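Local coordinates for protein mannuronan C5-epimerase (Pseudomonas syringae pv. tomato, PDB 4NK6) that epimerises beta-D-mannuronate to alpha-L-guluronate in the alginate polymer and helps to channel the new chain across the periplasm, at residues V320-N325 and I344-S349; I367-S372 and A411-I416. All blocks are in the same frame, centred on the assembly; numbering follows the deposited sequence.

Contact 1 (V320-N325 and I344-S349); sequences VVLDRN and ITLYES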
ATOM      1  N   VAL A 320      -3.226   4.904  11.970  1.00 26.95           N
ATOM      2  CA  VAL A 320      -3.491   5.581  10.701  1.00 26.84           C
ATOM      3  C   VAL A 320      -2.796   6.948  10.670  1.00 27.98           C
ATOM      4  O   VAL A 320      -2.942   7.742  11.600  1.00 29.33           O
ATOM      5  CB  VAL A 320      -5.008   5.806  10.480  1.00 27.98           C
ATOM      6  CG1 VAL A 320      -5.245   6.640   9.234  1.00 30.55           C
ATOM      7  CG2 VAL A 320      -5.749   4.459  10.362  1.00 27.84           C
ATOM      8  N   VAL A 321      -2.043   7.218   9.606  1.00 27.21           N
ATOM      9  CA  VAL A 321      -1.314   8.478   9.476  1.00 25.64           C
ATOM     10  C   VAL A 321      -1.647   9.187   8.164  1.00 30.46           C
ATOM     11  O   VAL A 321      -1.721   8.543   7.123  1.00 31.51           O
ATOM     12  CB  VAL A 321       0.227   8.243   9.561  1.00 27.47           C
ATOM     13  CG1 VAL A 321       0.997   9.529   9.306  1.00 27.15           C
ATOM     14  CG2 VAL A 321       0.597   7.670  10.914  1.00 25.21           C
ATOM     15  N   LEU A 322      -1.877  10.502   8.230  1.00 29.16           N
ATOM     16  CA  LEU A 322      -1.955  11.363   7.041  1.00 29.36           C
ATOM     17  C   LEU A 322      -0.754  12.305   7.093  1.00 29.86           C
ATOM     18  O   LEU A 322      -0.625  13.088   8.033  1.00 31.51           O
ATOM     19  CB  LEU A 322      -3.246  12.189   7.030  1.00 30.58           C
ATOM     20  CG  LEU A 322      -4.562  11.528   6.590  1.00 39.53           C
ATOM     21  CD1 LEU A 322      -4.856  10.257   7.349  1.00 33.29           C
ATOM     22  CD2 LEU A 322      -5.727  12.507   6.729  1.00 36.65           C
ATOM     23  N   ASP A 323       0.121  12.227   6.091  1.00 25.21           N
ATOM     24  CA  ASP A 323       1.434  12.872   6.170  1.00 31.93           C
ATOM     25  C   ASP A 323       1.724  13.759   4.958  1.00 33.28           C
ATOM     26  O   ASP A 323       1.256  13.481   3.844  1.00 31.88           O
ATOM     27  CB  ASP A 323       2.516  11.791   6.295  1.00 36.28           C
ATOM     28  CG  ASP A 323       3.933  12.362   6.372  1.00 33.69           C
ATOM     29  OD1 ASP A 323       4.188  13.239   7.217  1.00 30.51           O
ATOM     30  OD2 ASP A 323       4.794  11.926   5.583  1.00 34.72           O
ATOM     31  N   ARG A 324       2.497  14.819   5.180  1.00 34.82           N
ATOM     32  CA  ARG A 324       3.058  15.630   4.091  1.00 34.04           C
ATOM     33  C   ARG A 324       2.022  16.165   3.100  1.00 36.98           C
ATOM     34  O   ARG A 324       2.014  15.789   1.922  1.00 32.70           O
ATOM     35  CB  ARG A 324       4.162  14.856   3.355  1.00 33.95           C
ATOM     36  CG  ARG A 324       5.480  14.776   4.135  1.00 35.24           C
ATOM     37  CD  ARG A 324       6.533  13.892   3.460  1.00 35.95           C
ATOM     38  NE  ARG A 324       7.870  14.115   4.022  1.00 37.75           N
ATOM     39  CZ  ARG A 324       8.291  13.610   5.181  1.00 40.76           C
ATOM     40  NH1 ARG A 324       7.483  12.850   5.912  1.00 33.19           N
ATOM     41  NH2 ARG A 324       9.523  13.866   5.613  1.00 38.80           N
ATOM     42  N   ASN A 325       1.150  17.039   3.590  1.00 34.04           N
ATOM     43  CA  ASN A 325       0.226  17.774   2.732  1.00 30.22           C
ATOM     44  C   ASN A 325      -0.738  16.857   1.966  1.00 31.69           C
ATOM     45  O   ASN A 325      -1.061  17.096   0.796  1.00 32.61           O
ATOM     46  CB  ASN A 325       1.011  18.706   1.790  1.00 29.45           C
ATOM     47  CG  ASN A 325       0.146  19.789   1.183  1.00 41.31           C
ATOM     48  OD1 ASN A 325      -0.888  20.159   1.742  1.00 42.51           O
ATOM     49  ND2 ASN A 325       0.569  20.312   0.026  1.00 39.33           N
ATOM     50  N   ILE A 344      -4.625   7.852  15.484  1.00 31.04           N
ATOM     51  CA  ILE A 344      -4.485   8.593  14.236  1.00 32.01           C
ATOM     52  C   ILE A 344      -3.515   9.764  14.438  1.00 32.70           C
ATOM     53  O   ILE A 344      -3.631  10.506  15.415  1.00 30.94           O
ATOM     54  CB  ILE A 344      -5.826   9.209  13.800  1.00 34.32           C
ATOM     55  CG1 ILE A 344      -6.913   8.133  13.697  1.00 33.57           C
ATOM     56  CG2 ILE A 344      -5.668   9.969  12.479  1.00 30.53           C
ATOM     57  CD1 ILE A 344      -8.321   8.689  13.402  1.00 31.22           C
ATOM     58  N   THR A 345      -2.564   9.929  13.523  1.00 27.87           N
ATOM     59  CA  THR A 345      -1.680  11.092  13.560  1.00 27.79           C
ATOM     60  C   THR A 345      -1.783  11.877  12.255  1.00 28.93           C
ATOM     61  O   THR A 345      -1.653  11.302  11.181  1.00 29.37           O
ATOM     62  CB  THR A 345      -0.208  10.685  13.758  1.00 28.50           C
ATOM     63  OG1 THR A 345      -0.107   9.675  14.770  1.00 31.35           O
ATOM     64  CG2 THR A 345       0.646  11.907  14.155  1.00 27.68           C
ATOM     65  N   LEU A 346      -2.023  13.185  12.353  1.00 30.18           N
ATOM     66  CA  LEU A 346      -1.959  14.056  11.187  1.00 31.18           C
ATOM     67  C   LEU A 346      -0.694  14.901  11.253  1.00 33.01           C
ATOM     68  O   LEU A 346      -0.477  15.646  12.209  1.00 29.83           O
ATOM     69  CB  LEU A 346      -3.180  14.974  11.090  1.00 34.87           C
ATOM     70  CG  LEU A 346      -4.598  14.379  11.069  1.00 41.06           C
ATOM     71  CD1 LEU A 346      -5.501  15.261  10.254  1.00 39.50           C
ATOM     72  CD2 LEU A 346      -4.665  12.959  10.568  1.00 36.09           C
ATOM     73  N   TYR A 347       0.139  14.765  10.233  1.00 30.29           N
ATOM     74  CA  TYR A 347       1.383  15.496  10.139  1.00 26.67           C
ATOM     75  C   TYR A 347       1.301  16.451   8.948  1.00 30.49           C
ATOM     76  O   TYR A 347       1.313  15.999   7.794  1.00 30.34           O
ATOM     77  CB  TYR A 347       2.521  14.526   9.846  1.00 28.97           C
ATOM     78  CG  TYR A 347       3.031  13.664  10.984  1.00 34.45           C
ATOM     79  CD1 TYR A 347       3.434  14.216  12.195  1.00 33.62           C
ATOM     80  CD2 TYR A 347       3.166  12.291  10.815  1.00 35.01           C
ATOM     81  CE1 TYR A 347       3.946  13.413  13.211  1.00 26.70           C
ATOM     82  CE2 TYR A 347       3.664  11.489  11.818  1.00 34.84           C
ATOM     83  CZ  TYR A 347       4.056  12.051  13.010  1.00 33.67           C
ATOM     84  OH  TYR A 347       4.558  11.229  13.997  1.00 39.53           O
ATOM     85  N   GLU A 348       1.226  17.752   9.223  1.00 30.57           N
ATOM     86  CA  GLU A 348       1.270  18.774   8.178  1.00 33.64           C
ATOM     87  C   GLU A 348       0.296  18.466   7.039  1.00 35.36           C
ATOM     88  O   GLU A 348       0.643  18.577   5.862  1.00 33.17           O
ATOM     89  CB  GLU A 348       2.695  18.909   7.627  1.00 31.98           C
ATOM     90  CG  GLU A 348       3.721  19.446   8.637  1.00 34.90           C
ATOM     91  CD  GLU A 348       4.065  18.448   9.745  1.00 34.62           C
ATOM     92  OE1 GLU A 348       4.423  17.292   9.435  1.00 37.12           O
ATOM     93  OE2 GLU A 348       3.986  18.821  10.931  1.00 36.53           O
ATOM     94  N   SER A 349      -0.906  18.034   7.400  1.00 34.43           N
ATOM     95  CA  SER A 349      -1.895  17.584   6.420  1.00 33.60           C
ATOM     96  C   SER A 349      -3.265  18.134   6.799  1.00 35.69           C
ATOM     97  O   SER A 349      -4.011  17.507   7.565  1.00 33.41           O
ATOM     98  CB  SER A 349      -1.948  16.050   6.369  1.00 33.48           C
ATOM     99  OG  SER A 349      -0.759  15.509   5.811  1.00 33.05           O
TER
HETATM  100  O   HOH W   1       4.690  15.783   7.235  1.00 32.64           O
HETATM  101  O   HOH W   2      -1.691  20.641   4.359  1.00 41.24           O

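Contact 2 (I367-S372 and A411-I416); sequences IRVRNS and AQVSLI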
ATOM      1  N   ILE A 367      -6.096  10.825  18.953  1.00 30.39           N
ATOM      2  CA  ILE A 367      -5.934  11.544  17.696  1.00 27.31           C
ATOM      3  C   ILE A 367      -4.939  12.693  17.893  1.00 31.82           C
ATOM      4  O   ILE A 367      -5.161  13.591  18.711  1.00 33.19           O
ATOM      5  CB  ILE A 367      -7.280  12.128  17.208  1.00 26.80           C
ATOM      6  CG1 ILE A 367      -8.281  11.001  16.925  1.00 31.16           C
ATOM      7  CG2 ILE A 367      -7.078  12.985  15.954  1.00 27.22           C
ATOM      8  CD1 ILE A 367      -9.738  11.484  16.698  1.00 29.18           C
ATOM      9  N   ARG A 368      -3.832  12.655  17.163  1.00 32.22           N
ATOM     10  CA  ARG A 368      -2.849  13.726  17.256  1.00 27.55           C
ATOM     11  C   ARG A 368      -2.780  14.521  15.953  1.00 28.22           C
ATOM     12  O   ARG A 368      -2.741  13.948  14.863  1.00 29.90           O
ATOM     13  CB  ARG A 368      -1.465  13.190  17.649  1.00 29.37           C
ATOM     14  CG  ARG A 368      -0.398  14.293  17.721  1.00 28.87           C
ATOM     15  CD  ARG A 368       0.813  13.883  18.566  1.00 29.04           C
ATOM     16  NE  ARG A 368       1.619  12.826  17.954  1.00 30.94           N
ATOM     17  CZ  ARG A 368       2.719  13.042  17.237  1.00 37.73           C
ATOM     18  NH1 ARG A 368       3.402  12.012  16.748  1.00 36.23           N
ATOM     19  NH2 ARG A 368       3.139  14.284  17.013  1.00 28.33           N
ATOM     20  N   VAL A 369      -2.781  15.844  16.075  1.00 31.14           N
ATOM     21  CA  VAL A 369      -2.757  16.721  14.913  1.00 30.37           C
ATOM     22  C   VAL A 369      -1.605  17.696  15.043  1.00 32.23           C
ATOM     23  O   VAL A 369      -1.598  18.520  15.948  1.00 33.08           O
ATOM     24  CB  VAL A 369      -4.065  17.540  14.799  1.00 28.83           C
ATOM     25  CG1 VAL A 369      -4.034  18.421  13.560  1.00 32.34           C
ATOM     26  CG2 VAL A 369      -5.282  16.610  14.766  1.00 28.71           C
ATOM     27  N   ARG A 370      -0.634  17.602  14.139  1.00 29.05           N
ATOM     28  CA  ARG A 370       0.532  18.473  14.191  1.00 30.40           C
ATOM     29  C   ARG A 370       0.573  19.351  12.941  1.00 35.41           C
ATOM     30  O   ARG A 370       0.466  18.841  11.826  1.00 31.15           O
ATOM     31  CB  ARG A 370       1.824  17.647  14.296  1.00 29.74           C
ATOM     32  CG  ARG A 370       3.098  18.489  14.535  1.00 31.51           C
ATOM     33  CD  ARG A 370       4.370  17.629  14.477  1.00 31.75           C
ATOM     34  NE  ARG A 370       4.809  17.354  13.104  1.00 33.31           N
ATOM     35  CZ  ARG A 370       5.835  16.565  12.785  1.00 33.68           C
ATOM     36  NH1 ARG A 370       6.167  16.386  11.512  1.00 29.34           N
ATOM     37  NH2 ARG A 370       6.535  15.957  13.738  1.00 31.26           N
ATOM     38  N   ASN A 371       0.710  20.662  13.142  1.00 30.55           N
ATOM     39  CA  ASN A 371       0.903  21.610  12.038  1.00 34.76           C
ATOM     40  C   ASN A 371      -0.130  21.485  10.927  1.00 37.64           C
ATOM     41  O   ASN A 371       0.211  21.628   9.754  1.00 34.33           O
ATOM     42  CB  ASN A 371       2.298  21.457  11.414  1.00 31.23           C
ATOM     43  CG  ASN A 371       3.413  21.917  12.338  1.00 35.21           C
ATOM     44  OD1 ASN A 371       3.213  22.772  13.197  1.00 37.43           O
ATOM     45  ND2 ASN A 371       4.600  21.352  12.154  1.00 34.61           N
ATOM     46  N   SER A 372      -1.378  21.202  11.291  1.00 31.12           N
ATOM     47  CA  SER A 372      -2.437  21.024  10.301  1.00 32.93           C
ATOM     48  C   SER A 372      -3.621  21.939  10.604  1.00 33.19           C
ATOM     49  O   SER A 372      -4.070  22.020  11.752  1.00 34.67           O
ATOM     50  CB  SER A 372      -2.903  19.560  10.294  1.00 31.82           C
ATOM     51  OG  SER A 372      -1.795  18.684  10.169  1.00 31.27           O
ATOM     52  N   ALA A 411       3.669  26.113  10.650  1.00 51.92           N
ATOM     53  CA  ALA A 411       3.497  25.821  12.071  1.00 50.26           C
ATOM     54  C   ALA A 411       2.219  26.430  12.660  1.00 50.81           C
ATOM     55  O   ALA A 411       2.276  27.288  13.538  1.00 48.96           O
ATOM     56  CB  ALA A 411       4.724  26.278  12.861  1.00 43.47           C
ATOM     57  N   GLN A 412       1.069  25.985  12.166  1.00 47.97           N
ATOM     58  CA  GLN A 412      -0.214  26.398  12.721  1.00 47.04           C
ATOM     59  C   GLN A 412      -1.123  25.183  12.851  1.00 47.57           C
ATOM     60  O   GLN A 412      -1.059  24.251  12.036  1.00 42.43           O
ATOM     61  CB  GLN A 412      -0.883  27.463  11.850  1.00 50.12           C
ATOM     62  CG  GLN A 412      -0.039  28.699  11.616  1.00 56.81           C
ATOM     63  CD  GLN A 412      -0.869  29.957  11.465  1.00 68.43           C
ATOM     64  OE1 GLN A 412      -1.426  30.465  12.439  1.00 72.22           O
ATOM     65  NE2 GLN A 412      -0.954  30.471  10.240  1.00 72.76           N
ATOM     66  N   VAL A 413      -1.955  25.186  13.887  1.00 41.81           N
ATOM     67  CA  VAL A 413      -2.919  24.113  14.083  1.00 39.78           C
ATOM     68  C   VAL A 413      -4.311  24.693  14.343  1.00 40.29           C
ATOM     69  O   VAL A 413      -4.476  25.622  15.126  1.00 39.67           O
ATOM     70  CB  VAL A 413      -2.474  23.131  15.208  1.00 37.75           C
ATOM     71  CG1 VAL A 413      -2.527  23.789  16.596  1.00 39.02           C
ATOM     72  CG2 VAL A 413      -3.306  21.852  15.170  1.00 33.42           C
ATOM     73  N   SER A 414      -5.312  24.176  13.647  1.00 39.87           N
ATOM     74  CA  SER A 414      -6.679  24.574  13.950  1.00 39.85           C
ATOM     75  C   SER A 414      -7.647  23.431  13.689  1.00 40.52           C
ATOM     76  O   SER A 414      -7.464  22.635  12.760  1.00 37.36           O
ATOM     77  CB  SER A 414      -7.091  25.803  13.153  1.00 35.75           C
ATOM     78  OG  SER A 414      -7.354  25.451  11.814  1.00 40.58           O
ATOM     79  N   LEU A 415      -8.677  23.339  14.516  1.00 39.14           N
ATOM     80  CA  LEU A 415      -9.665  22.307  14.293  1.00 41.59           C
ATOM     81  C   LEU A 415     -11.058  22.667  14.779  1.00 43.23           C
ATOM     82  O   LEU A 415     -11.254  23.634  15.521  1.00 38.61           O
ATOM     83  CB  LEU A 415      -9.192  20.971  14.866  1.00 46.48           C
ATOM     84  CG  LEU A 415      -8.558  20.959  16.248  1.00 54.02           C
ATOM     85  CD1 LEU A 415      -9.622  20.793  17.305  1.00 55.45           C
ATOM     86  CD2 LEU A 415      -7.533  19.844  16.330  1.00 52.67           C
ATOM     87  N   ILE A 416     -12.019  21.888  14.301  1.00 36.59           N
ATOM     88  CA  ILE A 416     -13.405  21.995  14.700  1.00 40.88           C
ATOM     89  C   ILE A 416     -13.814  20.615  15.199  1.00 42.43           C
ATOM     90  O   ILE A 416     -13.631  19.616  14.500  1.00 40.60           O
ATOM     91  CB  ILE A 416     -14.280  22.430  13.517  1.00 41.95           C
ATOM     92  CG1 ILE A 416     -13.900  23.852  13.094  1.00 51.72           C
ATOM     93  CG2 ILE A 416     -15.753  22.363  13.878  1.00 47.67           C
ATOM     94  CD1 ILE A 416     -14.626  24.360  11.863  1.00 54.42           C
TER

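Contact 1 (V320-N325 and I344-S349)
The phenol ring of Tyr-347 meets CG1 of Val-321 through CD2 at 3.8 Å, and OD1 of Asp-323 lies 3.4 Å from Tyr-347 CB, just beside the ring; both partners are oblique to it. One ring face carries CG2 of Thr-345, 3.6 Å above the plane and displaced toward the rim. The carboxylate of Asp-323 stands almost upright to the ring, the two planes 84° apart; with its CG anti to the backbone N, it reaches back over CB of Tyr-347. The guanidinium of Arg-324 takes OD2 of Asp-323 at its edge, in its own plane, where NH1 meets the syn lone pair at 2.9 Å. Ser-299 binds the same OD2, and NE of Arg-324 forms a salt bridge with Asp-407. A water hydrogen-bonded to Asp-323 OD1 and Glu-348 OE1 separates these two acidic groups, whose oxygens lie 4.6 Å apart, while Arg-370 pairs with Glu-348 on its other oxygen.

Strands 320-323 and 344-347 run parallel, 6° apart, with Leu-322 and Leu-346 side by side on the inner face, Leu-346 CD2 touching Leu-322 CB and CD2. Leu-322 donates to Thr-345 O and receives from Tyr-347 N, a 2.9 Å bond to Leu-322 O, nearly straight at 174°. Past the strands, Asn-325 N reaches Glu-348 O at 2.8 Å from above its carbonyl plane, and Ser-349 OG folds back onto Tyr-347 O. The side chain of Arg-324, at the turn after its strand, lies about 6 Å from that of His-274, the inferred proton acceptor, which puts it near the probable active site. Residue-for-residue parallel register, with Val-320, Leu-322, Ile-344 and Leu-346 on one face and the mixed set Val-321, Asp-323, Thr-345 and Tyr-347 on the other, marks successive coils of a right-handed beta-helix, a fold common among proteins that bind long linear polysaccharides.

Contact 2 (I367-S372 and A411-I416)
Val-369 overlaps two residues of 411-416 with its two methyls: CG1 meets Val-413 CG2 at 3.9 Å, and CG2 meets Leu-415 CD2 at 4.2 Å. With CG1 anti to the backbone N (chi1 -179°), one methyl is directed to Val-413 and the other to Leu-415. Val-413 holds CG1 between its backbone N and carbonyl carbon, and this conformation sends CG2 over the turn, 3.5 Å from Ser-372 O.

The polar part of the contact gathers at that carbonyl. Ser-414 N donates to Ser-372 O at 3.1 Å with an N-H...O angle of 159°, the donor tilted 23° from the carbonyl plane, and Val-413 CA adds a CA-H...O contact to the same oxygen. A second such contact runs from Asn-371 CA to Gln-412 O at 3.3 Å. At the turn, Ser-372 OG bonds back to Arg-370 O from above the carbonyl plane, and it also receives Ser-349 N from the preceding coil.

Asn-371 leaves the backbone pointing away, but its end turns back so that OD1 lies 3.3 Å from Ala-411 CA. Its ND2 binds Glu-348 and the backbone O of the dimethyl-lysine at position 395, which ties the turn to its neighbours on the beta-helix.

Strand 367-370 does not pair directly with 411-416; the incoming segment packs against Val-369 of that strand and the turn that follows it, then continues as strand 414-418. One conventional hydrogen bond is accompanied by aliphatic packing and CA-H...O contacts, which implies that apolar contact contributes to this junction alongside its polar focus, Ser-372 O.

In the fold
Both contacts are buried, and they share one neighbourhood: strands 344-347 and 367-370 pair side by side, so contact 1 passes into contact 2 through the Leu-346 N to Arg-368 O approach of 2.7 Å, a probable hydrogen bond. Contact 1 has its centre about 16 Å from that of the chain, contact 2 about 25 Å. Contact 1 joins equivalent strands of adjacent coils, hence its repeated backbone bonds and its 498 Å² of buried surface. Contact 2 joins a strand end and turn to a segment that returns after a long excursion, burying 281 Å² with one backbone bond. Charged groups near the probable catalytic site mark contact 1; contact 2, away from the annotated sites, combines valine and leucine packing with turn and backbone contacts.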